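Local coordinates for protein putative methyltransferase (Emericella variicolor, PDB 7DMB) that probably transfers a methyl group from S-adenosylmethionine as a trans-acting methyltransferase of calbistrin biosynthesis, and is captured here with the spent cofactor S-adenosyl-L-homocysteine, at residues Ala80-Pro85 with Lys89-Leu94; Gly219-Pro222 with Lys226-Tyr229; Tyr319-Val324 with Pro328-Gly333. All blocks are in the same frame, centred on the assembly; numbering follows the deposited sequence.

Contact 1. Residues Ala80-Pro85 with Lys89-Leu94; sequences ATCTKP and KYRNWL
Hydrogen bonding to the backbone of the 80-85 loop is the chief work of Arg-91. Its NH1 donates to the carbonyl O of Ala-80 over 2.8 Å, with the acceptor close to the guanidinium plane and the donor tilted 28° from the plane of the carbonyl; the same nitrogen also serves Leu-77 O on the preceding helix. A water lies at the guanidinium edge too, accepting from Arg-91 NH2 at 2.9 Å and from the backbone N of Cys-82 at 3.0 Å, so two nitrogens of one guanidinium fix the turn directly and through solvent. Packing adds a face contact: Cys-82 SG sits over the centre of the guanidinium, 3.4 Å from Arg-91 CZ. With CG anti to the backbone N (chi1 169°) and a bend at chi3, the arginine chain reaches from its helix back to the loop. The other bond is helical, Lys-89 N to Pro-85 O at 3.1 Å, and the Lys-89 chain runs past that oxygen, with CG 3.3 Å from Pro-85 O. Lys-84 is the N-cap residue and Pro-85 opens the first turn: this is a surface loop between two consecutive helices, in which helix 85-101 ties down the chain leading from helix 56-79.

Contact 2. Residues Gly219-Pro222 with Lys226-Tyr229; sequences GLNP and KQLY
Leu-220 O, the carbonyl of the last residue of helix 211-220, accepts the backbone N of Leu-228 at 2.8 Å in a nearly straight bond (173° at the hydrogen) lying in the carbonyl plane. Gln-227 CA adds a CA-H...O contact to the same oxygen, and Asn-221 CA returns one to Lys-226 O at 3.5 Å, so the two backbones are pinned side by side as the chain turns back. Tyr-229 sets its ring against Leu-220: CD2 lies 3.7 Å from Leu-220 CB, the two side chains crossing at about a right angle. A chi1 of 63°, with CG between the backbone N and the carbonyl carbon, turns the ring onto Leu-220 CB and CD1. The tyrosine hydroxyl bonds Asp-253 O. Next to it Asn-221 ND2 approaches Tyr-229 CE2 to 3.8 Å, amide and ring planes 67° apart, while that amide nitrogen is held by Phe-217 O on the helix. Asn-221 OD1 rests 3.5 Å from Gln-227 CG. On the flank formed by Pro-222, its CD meets Leu-228 CG at 4.0 Å. Helix end, short connecting loop and entry into strand 229-236 together make the return leg of a beta-alpha-beta crossover, from strand 200-205 through helix 211-220, in the Rossmann-like methyltransferase fold.

Contact 3. Residues Tyr319-Val324 with Pro328-Gly333; sequences YVDFMV and PGWWLG
A tryptophan side chain laid against a short helix makes this surface contact: Trp-330, in the 3-10 turn 328-331, reaches back to helix 319-324, which follows strand 306-313. The indole is engaged at both edge and face. At its edge, NE1 donates to Asp-321 OD1 at 3.2 Å, a rather bent bond with 141° at the hydrogen. The carboxylate oxygen lies in the indole plane, and the carboxylate and indole planes are 90° apart; NE1 approaches OD1 from above the carboxylate plane, 53° out of it. A water in the same indole plane closes a small triangle, giving a hydrogen to Asp-321 OD1 at 2.9 Å and accepting from Trp-330 NE1 at 3.0 Å. The single indole N-H is thus shared between acid and water, which fits the bend toward the acid. Over one face of the six-membered ring comes Val-324 CG2, a CH-pi contact with the methyl 3.7 Å from the ring centroid and displaced toward the rim; it presses closest on Trp-330 CE3, at 3.3 Å. Val-320 CG1, one helical turn earlier, touches the far end of the indole, 3.7 Å from Trp-330 CH2. CG anti to the backbone N and beside the carbonyl carbon (chi1 -168°) directs the indole across to the helix, so that one side chain bridges three helix residues, two through methyls and one through an acid. Outside the pair, Pro-342 and Cys-343 also touch Trp-330. The contact joins helix 319-324 to the 3-10 turn that follows it, in the segment between strands 306-313 and 358-366 of the methyltransferase sheet; the Val-324 side chain comes within about 8 Å of the bound S-adenosyl-L-homocysteine, near the cofactor pocket but not touching the ligand.

Overall arrangement
Contacts 1 and 3 share one side of the chain, centres 12 Å apart, and touch: Tyr-90 OH makes a probable hydrogen bond to Phe-322 O, and Trp-93 packs on Asp-321, so helix 85-101 joins them. Contact 2 stands on the opposite side of the chain's centre, 47 Å from contact 1 and 36 Å from contact 3, centre to centre. It is partly buried, with half of its touching residues buried, and combines backbone bonding with apolar side chains inside the methyltransferase domain. The other two lie at the surface and each depend on one long side chain: in contact 1 an arginine holding one loop carbonyl, with a water and a cysteine sulfur beside it, in contact 3 an indole binding an acid and valine methyls.

Contact 1. Residues Ala80-Pro85 with Lys89-Leu94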
# COMPACT_ATOMS: atom_id res chain seq x y z
N ALA A 80 15.23 -12.43 -23.27
CA ALA A 80 15.84 -12.75 -21.98
C ALA A 80 15.45 -14.16 -21.53
O ALA A 80 14.41 -14.71 -21.90
CB ALA A 80 15.42 -11.74 -20.91
N THR A 81 16.32 -14.73 -20.69
CA THR A 81 16.07 -16.03 -20.07
C THR A 81 15.34 -15.80 -18.75
O THR A 81 15.95 -15.43 -17.75
CB THR A 81 17.38 -16.78 -19.85
OG1 THR A 81 18.05 -16.94 -21.11
CG2 THR A 81 17.11 -18.14 -19.23
N CYS A 82 14.03 -16.02 -18.75
CA CYS A 82 13.24 -16.01 -17.51
C CYS A 82 13.59 -17.23 -16.67
O CYS A 82 13.20 -18.35 -17.00
CB CYS A 82 11.75 -15.97 -17.84
SG CYS A 82 11.24 -14.36 -18.41
N THR A 83 14.31 -17.00 -15.57
CA THR A 83 14.92 -18.08 -14.81
C THR A 83 14.01 -18.69 -13.76
O THR A 83 14.36 -19.74 -13.21
CB THR A 83 16.20 -17.59 -14.14
OG1 THR A 83 15.91 -16.40 -13.41
CG2 THR A 83 17.27 -17.33 -15.17
N LYS A 84 12.90 -18.06 -13.45
CA LYS A 84 11.93 -18.58 -12.50
C LYS A 84 10.57 -18.61 -13.17
O LYS A 84 10.32 -17.86 -14.11
CB LYS A 84 11.87 -17.72 -11.23
CG LYS A 84 13.12 -17.79 -10.38
CD LYS A 84 12.92 -17.12 -9.03
CE LYS A 84 14.01 -17.54 -8.04
NZ LYS A 84 14.60 -18.86 -8.42
N PRO A 85 9.66 -19.48 -12.71
CA PRO A 85 8.32 -19.52 -13.32
C PRO A 85 7.59 -18.19 -13.24
O PRO A 85 6.91 -17.82 -14.21
CB PRO A 85 7.59 -20.62 -12.52
CG PRO A 85 8.69 -21.45 -11.92
CD PRO A 85 9.81 -20.49 -11.64
N LYS A 89 5.54 -15.64 -15.91
CA LYS A 89 4.19 -15.11 -15.73
C LYS A 89 4.16 -13.61 -15.99
O LYS A 89 3.24 -13.11 -16.65
CB LYS A 89 3.70 -15.42 -14.32
CG LYS A 89 3.71 -16.92 -13.99
CD LYS A 89 2.59 -17.28 -13.01
CE LYS A 89 2.56 -18.78 -12.74
NZ LYS A 89 3.58 -19.20 -11.74
N TYR A 90 5.18 -12.89 -15.49
CA TYR A 90 5.24 -11.44 -15.68
C TYR A 90 5.44 -11.09 -17.15
O TYR A 90 4.76 -10.20 -17.69
CB TYR A 90 6.36 -10.85 -14.83
CG TYR A 90 6.49 -9.34 -14.90
CD1 TYR A 90 5.70 -8.52 -14.10
CD2 TYR A 90 7.41 -8.73 -15.75
CE1 TYR A 90 5.81 -7.13 -14.14
CE2 TYR A 90 7.53 -7.34 -15.80
CZ TYR A 90 6.73 -6.55 -14.99
OH TYR A 90 6.84 -5.17 -15.02
N ARG A 91 6.39 -11.75 -17.82
CA ARG A 91 6.58 -11.57 -19.26
C ARG A 91 5.28 -11.83 -20.02
O ARG A 91 4.85 -11.01 -20.84
CB ARG A 91 7.70 -12.49 -19.77
CG ARG A 91 7.79 -12.56 -21.30
CD ARG A 91 9.12 -13.11 -21.84
NE ARG A 91 9.31 -14.54 -21.58
CZ ARG A 91 10.47 -15.18 -21.67
NH1 ARG A 91 11.57 -14.53 -22.04
NH2 ARG A 91 10.54 -16.47 -21.38
N ASN A 92 4.62 -12.96 -19.73
CA ASN A 92 3.35 -13.27 -20.40
C ASN A 92 2.29 -12.22 -20.09
O ASN A 92 1.60 -11.75 -21.00
CB ASN A 92 2.86 -14.66 -19.97
CG ASN A 92 3.70 -15.78 -20.55
OD1 ASN A 92 4.43 -15.60 -21.54
ND2 ASN A 92 3.62 -16.96 -19.94
N TRP A 93 2.15 -11.86 -18.81
CA TRP A 93 1.21 -10.79 -18.44
C TRP A 93 1.55 -9.49 -19.15
O TRP A 93 0.66 -8.82 -19.69
CB TRP A 93 1.20 -10.57 -16.92
CG TRP A 93 0.43 -9.33 -16.57
CD1 TRP A 93 -0.93 -9.20 -16.52
CD2 TRP A 93 0.97 -8.03 -16.28
NE1 TRP A 93 -1.27 -7.91 -16.20
CE2 TRP A 93 -0.13 -7.17 -16.05
CE3 TRP A 93 2.26 -7.52 -16.19
CZ2 TRP A 93 0.03 -5.83 -15.73
CZ3 TRP A 93 2.41 -6.17 -15.85
CH2 TRP A 93 1.31 -5.35 -15.63
N LEU A 94 2.83 -9.10 -19.16
CA LEU A 94 3.18 -7.82 -19.77
C LEU A 94 2.92 -7.82 -21.28
O LEU A 94 2.45 -6.81 -21.81
CB LEU A 94 4.64 -7.46 -19.47
CG LEU A 94 4.92 -5.95 -19.57
CD1 LEU A 94 3.93 -5.18 -18.76
CD2 LEU A 94 6.32 -5.62 -19.13
O HOH W 1 13.08 -17.87 -20.96

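Contact 2. Residues Gly219-Pro222 with Lys226-Tyr229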
# COMPACT_ATOMS: atom_id res chain seq x y z
N GLY A 219 -1.13 12.60 13.65
CA GLY A 219 -2.43 12.59 14.30
C GLY A 219 -2.35 12.32 15.79
O GLY A 219 -3.23 12.75 16.54
N LEU A 220 -1.32 11.61 16.23
CA LEU A 220 -1.15 11.32 17.64
C LEU A 220 -0.37 12.39 18.39
O LEU A 220 -0.32 12.35 19.62
CB LEU A 220 -0.45 9.97 17.83
CG LEU A 220 -1.18 8.69 17.42
CD1 LEU A 220 -0.25 7.50 17.62
CD2 LEU A 220 -2.49 8.50 18.17
N ASN A 221 0.25 13.34 17.68
CA ASN A 221 1.03 14.41 18.29
C ASN A 221 0.55 15.74 17.73
O ASN A 221 1.23 16.37 16.90
CB ASN A 221 2.53 14.22 18.05
CG ASN A 221 3.05 12.92 18.62
OD1 ASN A 221 3.71 12.89 19.66
ND2 ASN A 221 2.74 11.81 17.94
N PRO A 222 -0.63 16.20 18.16
CA PRO A 222 -1.18 17.43 17.57
C PRO A 222 -0.41 18.68 17.97
O PRO A 222 -0.21 19.58 17.14
CB PRO A 222 -2.62 17.44 18.09
CG PRO A 222 -2.53 16.77 19.42
CD PRO A 222 -1.44 15.72 19.29
N LYS A 226 1.98 17.14 23.75
CA LYS A 226 0.76 16.34 23.81
C LYS A 226 0.94 15.10 22.95
O LYS A 226 1.16 15.20 21.74
CB LYS A 226 -0.47 17.15 23.36
CG LYS A 226 -1.02 18.09 24.45
CD LYS A 226 -2.10 17.41 25.31
CE LYS A 226 -2.01 17.83 26.79
NZ LYS A 226 -3.33 17.81 27.52
N GLN A 227 0.86 13.93 23.59
CA GLN A 227 1.02 12.63 22.94
C GLN A 227 -0.21 11.79 23.25
O GLN A 227 -0.43 11.41 24.41
CB GLN A 227 2.30 11.94 23.41
CG GLN A 227 3.54 12.82 23.13
CD GLN A 227 4.84 12.16 23.51
OE1 GLN A 227 4.88 10.96 23.80
NE2 GLN A 227 5.92 12.93 23.51
N LEU A 228 -1.03 11.53 22.23
CA LEU A 228 -2.34 10.92 22.44
C LEU A 228 -2.30 9.40 22.41
O LEU A 228 -3.25 8.75 21.98
CB LEU A 228 -3.35 11.43 21.41
CG LEU A 228 -3.52 12.95 21.30
CD1 LEU A 228 -4.60 13.32 20.29
CD2 LEU A 228 -3.83 13.53 22.68
N TYR A 229 -1.20 8.83 22.88
CA TYR A 229 -1.03 7.39 22.91
C TYR A 229 -0.13 7.06 24.08
O TYR A 229 0.68 7.89 24.51
CB TYR A 229 -0.42 6.85 21.61
CG TYR A 229 0.98 7.35 21.30
CD1 TYR A 229 2.09 6.52 21.43
CD2 TYR A 229 1.19 8.66 20.88
CE1 TYR A 229 3.36 6.98 21.17
CE2 TYR A 229 2.46 9.12 20.59
CZ TYR A 229 3.54 8.27 20.74
OH TYR A 229 4.80 8.75 20.46

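Contact 3. Residues Tyr319-Val324 with Pro328-Gly333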
# COMPACT_ATOMS: atom_id res chain seq x y z
N TYR A 319 -0.62 -0.33 -12.55
CA TYR A 319 0.69 0.22 -12.20
C TYR A 319 1.37 -0.63 -11.14
O TYR A 319 2.59 -0.86 -11.19
CB TYR A 319 0.55 1.68 -11.74
CG TYR A 319 1.83 2.31 -11.21
CD1 TYR A 319 2.93 2.50 -12.03
CD2 TYR A 319 1.93 2.72 -9.87
CE1 TYR A 319 4.09 3.08 -11.56
CE2 TYR A 319 3.11 3.31 -9.39
CZ TYR A 319 4.17 3.48 -10.24
OH TYR A 319 5.34 4.04 -9.79
N VAL A 320 0.60 -1.15 -10.17
CA VAL A 320 1.20 -1.96 -9.12
C VAL A 320 1.61 -3.33 -9.67
O VAL A 320 2.67 -3.85 -9.31
CB VAL A 320 0.25 -2.08 -7.92
CG1 VAL A 320 0.98 -2.67 -6.72
CG2 VAL A 320 -0.26 -0.69 -7.55
N ASP A 321 0.79 -3.91 -10.56
CA ASP A 321 1.19 -5.13 -11.24
C ASP A 321 2.52 -4.94 -11.95
O ASP A 321 3.40 -5.80 -11.89
CB ASP A 321 0.13 -5.57 -12.25
CG ASP A 321 -1.23 -5.72 -11.63
OD1 ASP A 321 -1.68 -6.88 -11.47
OD2 ASP A 321 -1.85 -4.69 -11.29
N PHE A 322 2.67 -3.82 -12.66
CA PHE A 322 3.93 -3.55 -13.34
C PHE A 322 5.09 -3.46 -12.35
O PHE A 322 6.19 -3.99 -12.61
CB PHE A 322 3.83 -2.26 -14.15
CG PHE A 322 5.11 -1.85 -14.79
CD1 PHE A 322 5.45 -2.34 -16.04
CD2 PHE A 322 6.01 -1.01 -14.13
CE1 PHE A 322 6.64 -1.99 -16.63
CE2 PHE A 322 7.20 -0.67 -14.72
CZ PHE A 322 7.52 -1.16 -15.98
N MET A 323 4.87 -2.81 -11.21
CA MET A 323 5.98 -2.44 -10.34
C MET A 323 6.47 -3.61 -9.51
O MET A 323 7.66 -3.71 -9.23
CB MET A 323 5.57 -1.29 -9.42
CG MET A 323 5.65 0.08 -10.07
SD MET A 323 7.27 0.44 -10.77
CE MET A 323 8.31 0.18 -9.33
N VAL A 324 5.57 -4.48 -9.07
CA VAL A 324 5.93 -5.55 -8.15
C VAL A 324 5.70 -6.93 -8.74
O VAL A 324 5.99 -7.93 -8.08
CB VAL A 324 5.20 -5.40 -6.81
CG1 VAL A 324 5.42 -4.00 -6.24
CG2 VAL A 324 3.75 -5.63 -7.01
N PRO A 328 7.86 -13.02 -6.68
CA PRO A 328 7.06 -14.26 -6.67
C PRO A 328 5.74 -14.12 -5.93
O PRO A 328 4.73 -14.72 -6.34
CB PRO A 328 7.96 -15.28 -5.96
CG PRO A 328 9.28 -14.61 -5.71
CD PRO A 328 9.12 -13.14 -5.91
N GLY A 329 5.71 -13.32 -4.86
CA GLY A 329 4.51 -13.16 -4.07
C GLY A 329 3.35 -12.51 -4.80
O GLY A 329 2.20 -12.70 -4.40
N TRP A 330 3.61 -11.74 -5.86
CA TRP A 330 2.51 -11.14 -6.61
C TRP A 330 1.62 -12.19 -7.25
O TRP A 330 0.48 -11.90 -7.62
CB TRP A 330 3.05 -10.17 -7.67
CG TRP A 330 1.99 -9.29 -8.29
CD1 TRP A 330 1.51 -9.35 -9.58
CD2 TRP A 330 1.28 -8.24 -7.64
NE1 TRP A 330 0.54 -8.39 -9.76
CE2 TRP A 330 0.38 -7.70 -8.58
CE3 TRP A 330 1.30 -7.71 -6.35
CZ2 TRP A 330 -0.48 -6.64 -8.27
CZ3 TRP A 330 0.44 -6.65 -6.04
CH2 TRP A 330 -0.43 -6.13 -6.99
N TRP A 331 2.12 -13.41 -7.40
CA TRP A 331 1.39 -14.46 -8.09
C TRP A 331 0.73 -15.44 -7.14
O TRP A 331 0.08 -16.39 -7.59
CB TRP A 331 2.34 -15.15 -9.07
CG TRP A 331 2.92 -14.11 -9.97
CD1 TRP A 331 4.11 -13.47 -9.81
CD2 TRP A 331 2.30 -13.52 -11.12
NE1 TRP A 331 4.28 -12.53 -10.80
CE2 TRP A 331 3.19 -12.54 -11.62
CE3 TRP A 331 1.08 -13.74 -11.79
CZ2 TRP A 331 2.90 -11.78 -12.75
CZ3 TRP A 331 0.80 -12.97 -12.91
CH2 TRP A 331 1.71 -12.01 -13.38
N LEU A 332 0.84 -15.22 -5.83
CA LEU A 332 -0.01 -15.93 -4.89
C LEU A 332 -1.42 -15.34 -4.91
O LEU A 332 -1.64 -14.22 -5.38
CB LEU A 332 0.59 -15.90 -3.47
CG LEU A 332 0.65 -14.65 -2.57
CD1 LEU A 332 -0.70 -14.19 -2.00
CD2 LEU A 332 1.63 -14.90 -1.42
N GLY A 333 -2.37 -16.10 -4.38
CA GLY A 333 -3.74 -15.63 -4.28
C GLY A 333 -4.80 -16.64 -4.70
O GLY A 333 -5.91 -16.63 -4.17
O HOH W 2 -0.27 -9.10 -12.61